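Local coordinates for protein probable transcriptional regulator, AsnC family (Thermus thermophilus, PDB 2DJW) that is of unknown function but forms a stand-alone RAM domain of the Lrp/AsnC family, can bind zinc and is possibly a transcriptional regulator, at residues E20-L25 with A29-V34; V6-R11 with Q58-L63. All blocks are in the same frame, centred on the assembly; numbering follows the deposited sequence.

How the contacts relate
Both contacts are buried and wholly apolar, and both press the end of a helix onto one antiparallel sheet: contact 1 sets helix 15-22 and the turn after it against strand 28-34, an outermost strand of the sheet within this chain, contact 2 sets the end of helix 52-60 against strand 2-10 farther in. They share one hydrophobic layer, since Ile22 CD1 of contact 1 lies 3.5 Å from Ile60 CG1 of contact 2. The polar groups nearby differ with place. Those of 29-34 face a second subunit, whose strand continues the sheet, whereas those of 58-63 chiefly bond within their own segment. Along the chain, contact 1 is nested within the loop closed by contact 2.

Contact 1 of 2, residues E20-L25 with A29-V34; sequences EAIAEL and AEVYSV
Glu30 OE1 takes a hydrogen bond from Tyr32 OH and a salt bridge from Arg45 of a second subunit, while Val31, between these two residues, turns to the other face of the strand and meets Ala23 and Ile22. At 2.5 Å, the modelled Tyr32 OH to Glu30 OE1 distance is shorter than usual, and its exact value is doubtful. The carboxylate oxygen approaches the tyrosine at the ring edge, in the ring plane, and the two residues can meet because side chains two apart in a strand share a face. The arginine's charge probably stabilises the ionised carboxylate.

On the inner face Val31 makes every contact between 20-25 and 29-34, using both methyls. With chi1 at 51°, CG1 lies between the backbone N and the carbonyl carbon, and from there it rests on Ala23: Val31 CG1 is 3.6 Å from Ala23 CB, and Ala23 CA is hardly farther off. The other methyl is the looser partner, Val31 CG2 lying 4.2 Å from Ile22 CG2. Ile22 starts toward the strand from its CB, but the end of its chain leads away, so the branch methyl CG2 comes nearest Val31. Small Ala23 suits its place by letting the turn come close: its CA is 6.1 Å from Val31 CA. Val31, beta-branched, fits an extended strand and offers two methyls at once.

A classic beta bulge, with Ala29 and Glu30 both facing Leu43, interrupts strand 28-34; farther on Tyr32, Ser33 and Val34 pair antiparallel with a strand of the second subunit. No hydrogen bond crosses between 20-25 and 29-34, which implies that shape and burial of hydrocarbon hold helix to strand, while the polar bonding of 29-34 goes largely to strand 40-46 beside it and to the second subunit.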
loop_
_atom_site.group_PDB
_atom_site.type_symbol
_atom_site.label_atom_id
_atom_site.label_comp_id
_atom_site.label_asym_id
_atom_site.label_seq_id
_atom_site.Cartn_x
_atom_site.Cartn_y
_atom_site.Cartn_z
ATOM N N GLU A 20 -13.947 22.673 12.681
ATOM C CA GLU A 20 -14.956 23.441 13.424
ATOM C C GLU A 20 -16.384 22.949 13.256
ATOM O O GLU A 20 -17.139 22.926 14.225
ATOM C CB GLU A 20 -14.870 24.921 13.035
ATOM C CG GLU A 20 -13.532 25.529 13.392
ATOM C CD GLU A 20 -13.386 26.938 12.895
ATOM O OE1 GLU A 20 -14.030 27.298 11.887
ATOM O OE2 GLU A 20 -12.617 27.685 13.516
ATOM N N ALA A 21 -16.742 22.565 12.032
ATOM C CA ALA A 21 -18.035 21.933 11.749
ATOM C C ALA A 21 -18.250 20.585 12.456
ATOM O O ALA A 21 -19.346 20.331 12.943
ATOM C CB ALA A 21 -18.222 21.771 10.247
ATOM N N ILE A 22 -17.213 19.728 12.492
ATOM C CA ILE A 22 -17.294 18.396 13.137
ATOM C C ILE A 22 -17.438 18.581 14.645
ATOM O O ILE A 22 -18.143 17.830 15.304
ATOM C CB ILE A 22 -16.040 17.488 12.847
ATOM C CG1 ILE A 22 -15.719 17.370 11.348
ATOM C CG2 ILE A 22 -16.182 16.093 13.471
ATOM C CD1 ILE A 22 -16.860 17.003 10.508
ATOM N N ALA A 23 -16.770 19.593 15.184
ATOM C CA ALA A 23 -16.932 19.961 16.583
ATOM C C ALA A 23 -18.379 20.325 16.960
ATOM O O ALA A 23 -18.732 20.274 18.135
ATOM C CB ALA A 23 -15.989 21.103 16.935
ATOM N N GLU A 24 -19.204 20.691 15.977
ATOM C CA GLU A 24 -20.604 21.080 16.246
ATOM C C GLU A 24 -21.569 19.914 16.451
ATOM O O GLU A 24 -22.523 20.029 17.237
ATOM C CB GLU A 24 -21.156 22.027 15.169
ATOM C CG GLU A 24 -20.617 23.482 15.207
ATOM C CD GLU A 24 -19.932 23.871 16.537
ATOM O OE1 GLU A 24 -20.509 23.633 17.623
ATOM O OE2 GLU A 24 -18.803 24.421 16.485
ATOM N N LEU A 25 -21.316 18.808 15.746
ATOM C CA LEU A 25 -22.110 17.572 15.854
ATOM C C LEU A 25 -22.186 17.050 17.291
ATOM O O LEU A 25 -21.152 16.842 17.932
ATOM C CB LEU A 25 -21.543 16.465 14.959
ATOM C CG LEU A 25 -21.148 16.784 13.526
ATOM C CD1 LEU A 25 -20.498 15.561 12.877
ATOM C CD2 LEU A 25 -22.359 17.286 12.747
ATOM N N ALA A 29 -17.157 14.420 21.085
ATOM C CA ALA A 29 -16.654 14.891 22.382
ATOM C C ALA A 29 -15.349 15.680 22.273
ATOM O O ALA A 29 -15.054 16.547 23.119
ATOM C CB ALA A 29 -16.480 13.723 23.342
ATOM N N GLU A 30 -14.559 15.357 21.255
ATOM C CA GLU A 30 -13.247 15.964 21.043
ATOM C C GLU A 30 -12.956 15.810 19.566
ATOM O O GLU A 30 -13.293 14.803 18.994
ATOM C CB GLU A 30 -12.154 15.257 21.867
ATOM C CG GLU A 30 -12.266 15.416 23.395
ATOM C CD GLU A 30 -11.274 14.564 24.178
ATOM O OE1 GLU A 30 -10.084 14.487 23.770
ATOM O OE2 GLU A 30 -11.691 13.987 25.222
ATOM N N VAL A 31 -12.400 16.840 18.940
ATOM C CA VAL A 31 -11.893 16.721 17.578
ATOM C C VAL A 31 -10.614 17.531 17.434
ATOM O O VAL A 31 -10.472 18.597 18.029
ATOM C CB VAL A 31 -12.966 17.034 16.497
ATOM C CG1 VAL A 31 -13.647 18.355 16.750
ATOM C CG2 VAL A 31 -12.371 16.923 15.058
ATOM N N TYR A 32 -9.659 16.998 16.684
ATOM C CA TYR A 32 -8.334 17.561 16.651
ATOM C C TYR A 32 -7.760 17.522 15.272
ATOM O O TYR A 32 -8.081 16.646 14.474
ATOM C CB TYR A 32 -7.371 16.770 17.548
ATOM C CG TYR A 32 -7.752 16.704 18.991
ATOM C CD1 TYR A 32 -7.369 17.700 19.876
ATOM C CD2 TYR A 32 -8.490 15.633 19.477
ATOM C CE1 TYR A 32 -7.733 17.642 21.219
ATOM C CE2 TYR A 32 -8.861 15.560 20.808
ATOM C CZ TYR A 32 -8.473 16.567 21.674
ATOM O OH TYR A 32 -8.837 16.491 22.997
ATOM N N SER A 33 -6.902 18.505 15.020
ATOM C CA SER A 33 -5.886 18.437 14.012
ATOM C C SER A 33 -4.756 17.601 14.562
ATOM O O SER A 33 -4.259 17.860 15.682
ATOM C CB SER A 33 -5.374 19.844 13.709
ATOM O OG SER A 33 -6.144 20.384 12.664
ATOM N N VAL A 34 -4.357 16.600 13.778
ATOM C CA VAL A 34 -3.319 15.649 14.184
ATOM C C VAL A 34 -2.221 15.480 13.137
ATOM O O VAL A 34 -2.431 15.737 11.946
ATOM C CB VAL A 34 -3.902 14.214 14.489
ATOM C CG1 VAL A 34 -4.705 14.210 15.746
ATOM C CG2 VAL A 34 -4.724 13.671 13.289
#

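Contact 2 of 2, residues V6-R11 with Q58-L63; sequences VLIRPR and QGILSL
Apolar contacts alone join Val6 and Ile8 to Ile60, whose CD1 methyl is the common point of contact for both. Val6 CG1 lies 3.8 Å from Ile60 CD1, the two side chains sliding past each other in opposite directions. Ile8 instead reaches out to meet Ile60 tip to tip, with Ile8 CG1 4.2 Å from the same CD1. In Ile60 a chi2 of 169° extends the CG1-CD1 arm away from the helix backbone, which matters because the closest CA atoms, those of Ile8 and Ile60, are still 8.5 Å apart. Val6 and Ile8 suit the strand as beta-branched residues, and their alternation puts both on the helix-facing side, while Leu7 between them points away. Leu25, from the turn after helix 15-22, also packs on Ile60.

No hydrogen bond crosses between the segments; those within a segment all lie in 58-63. The helix widens into a pi-type turn at 58-60, then a type I turn follows from Ile60 to Leu63, closed by Leu63 N to Ile60 O at 3.0 Å. Ser62 OG donates to Gln58 O at 2.7 Å, from about 50° above the carbonyl plane; a short hydroxyl side chain is well fitted to reach back to the carbonyl four residues earlier. Strand 2-10 bonds instead to its neighbours, Val6 and Ile8 to strand 40-46 and Leu7 and Arg9 to strand 66-77.

Charged contacts lie near and just beyond the end of the strand, where Arg11 forms a salt bridge with Glu64 and Arg9 a cation-pi contact with Tyr38. A central strand buried beneath the second helix, in a sheet of strand order 2-3-1-4 with two helices, is the ferredoxin-like beta-alpha-beta-beta-alpha-beta arrangement of the RAM domain, a member of the dimeric alpha-beta barrel group.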
loop_
_atom_site.group_PDB
_atom_site.type_symbol
_atom_site.label_atom_id
_atom_site.label_comp_id
_atom_site.label_asym_id
_atom_site.label_seq_id
_atom_site.Cartn_x
_atom_site.Cartn_y
_atom_site.Cartn_z
ATOM N N VAL A 6 -13.000 8.574 14.705
ATOM C CA VAL A 6 -13.234 8.852 13.275
ATOM C C VAL A 6 -12.065 9.619 12.672
ATOM O O VAL A 6 -11.733 10.733 13.081
ATOM C CB VAL A 6 -14.598 9.540 12.958
ATOM C CG1 VAL A 6 -14.859 9.509 11.473
ATOM C CG2 VAL A 6 -15.743 8.844 13.691
ATOM N N LEU A 7 -11.421 8.971 11.715
ATOM C CA LEU A 7 -10.272 9.527 11.051
ATOM C C LEU A 7 -10.752 10.236 9.762
ATOM O O LEU A 7 -11.331 9.612 8.878
ATOM C CB LEU A 7 -9.285 8.391 10.745
ATOM C CG LEU A 7 -8.265 7.834 11.780
ATOM C CD1 LEU A 7 -8.772 7.668 13.222
ATOM C CD2 LEU A 7 -7.657 6.517 11.269
ATOM N N ILE A 8 -10.503 11.546 9.688
ATOM C CA ILE A 8 -10.969 12.391 8.574
ATOM C C ILE A 8 -9.788 12.963 7.778
ATOM O O ILE A 8 -8.942 13.676 8.334
ATOM C CB ILE A 8 -11.872 13.537 9.083
ATOM C CG1 ILE A 8 -12.892 13.033 10.102
ATOM C CG2 ILE A 8 -12.573 14.280 7.952
ATOM C CD1 ILE A 8 -12.627 13.583 11.498
ATOM N N ARG A 9 -9.713 12.605 6.498
ATOM C CA ARG A 9 -8.801 13.251 5.561
ATOM C C ARG A 9 -9.561 14.298 4.725
ATOM O O ARG A 9 -10.341 13.951 3.819
ATOM C CB ARG A 9 -8.129 12.229 4.635
ATOM C CG ARG A 9 -7.415 12.854 3.413
ATOM C CD ARG A 9 -6.735 11.807 2.568
ATOM N NE ARG A 9 -5.900 10.956 3.422
ATOM C CZ ARG A 9 -6.070 9.648 3.623
ATOM N NH1 ARG A 9 -7.032 8.973 2.993
ATOM N NH2 ARG A 9 -5.248 9.015 4.444
ATOM N N PRO A 10 -9.367 15.586 5.055
ATOM C CA PRO A 10 -9.992 16.658 4.279
ATOM C C PRO A 10 -9.116 17.120 3.123
ATOM O O PRO A 10 -7.897 16.856 3.120
ATOM C CB PRO A 10 -10.094 17.780 5.301
ATOM C CG PRO A 10 -8.874 17.612 6.144
ATOM C CD PRO A 10 -8.569 16.126 6.176
ATOM N N ARG A 11 -9.732 17.813 2.161
ATOM C CA ARG A 11 -8.989 18.729 1.272
ATOM C C ARG A 11 -8.190 19.671 2.174
ATOM O O ARG A 11 -8.703 20.138 3.204
ATOM C CB ARG A 11 -9.944 19.533 0.377
ATOM C CG ARG A 11 -9.247 20.290 -0.782
ATOM C CD ARG A 11 -10.102 21.432 -1.347
ATOM N NE ARG A 11 -11.368 20.933 -1.862
ATOM C CZ ARG A 11 -12.567 21.418 -1.553
ATOM N NH1 ARG A 11 -12.693 22.461 -0.739
ATOM N NH2 ARG A 11 -13.654 20.854 -2.072
ATOM N N GLN A 58 -24.367 11.123 7.492
ATOM C CA GLN A 58 -25.218 12.304 7.354
ATOM C C GLN A 58 -24.501 13.528 7.881
ATOM O O GLN A 58 -24.864 14.653 7.550
ATOM C CB GLN A 58 -26.565 12.147 8.089
ATOM C CG GLN A 58 -27.274 10.779 7.996
ATOM C CD GLN A 58 -27.678 10.343 6.583
ATOM O OE1 GLN A 58 -27.947 9.159 6.352
ATOM N NE2 GLN A 58 -27.727 11.290 5.638
ATOM N N GLY A 59 -23.478 13.304 8.702
ATOM C CA GLY A 59 -22.845 14.375 9.484
ATOM C C GLY A 59 -21.510 14.835 8.939
ATOM O O GLY A 59 -21.358 15.996 8.602
ATOM N N ILE A 60 -20.534 13.936 8.864
ATOM C CA ILE A 60 -19.213 14.290 8.331
ATOM C C ILE A 60 -19.210 14.242 6.804
ATOM O O ILE A 60 -18.686 15.154 6.141
ATOM C CB ILE A 60 -18.056 13.384 8.915
ATOM C CG1 ILE A 60 -17.837 13.675 10.399
ATOM C CG2 ILE A 60 -16.760 13.562 8.133
ATOM C CD1 ILE A 60 -16.943 12.700 11.134
ATOM N N LEU A 61 -19.774 13.177 6.243
ATOM C CA LEU A 61 -19.630 12.926 4.799
ATOM C C LEU A 61 -20.584 13.777 3.953
ATOM O O LEU A 61 -20.459 13.828 2.717
ATOM C CB LEU A 61 -19.767 11.436 4.458
ATOM C CG LEU A 61 -18.747 10.419 4.987
ATOM C CD1 LEU A 61 -19.265 9.003 4.734
ATOM C CD2 LEU A 61 -17.351 10.600 4.388
ATOM N N SER A 62 -21.514 14.453 4.627
ATOM C CA SER A 62 -22.406 15.408 3.978
ATOM C C SER A 62 -21.785 16.794 4.019
ATOM O O SER A 62 -22.463 17.807 3.750
ATOM C CB SER A 62 -23.757 15.452 4.686
ATOM O OG SER A 62 -23.691 16.316 5.813
ATOM N N LEU A 63 -20.507 16.851 4.396
ATOM C CA LEU A 63 -19.816 18.129 4.448
ATOM C C LEU A 63 -18.920 18.278 3.260
ATOM O O LEU A 63 -18.320 17.307 2.782
ATOM C CB LEU A 63 -19.041 18.330 5.752
ATOM C CG LEU A 63 -19.804 18.387 7.084
ATOM C CD1 LEU A 63 -18.816 18.682 8.207
ATOM C CD2 LEU A 63 -20.938 19.417 7.094
#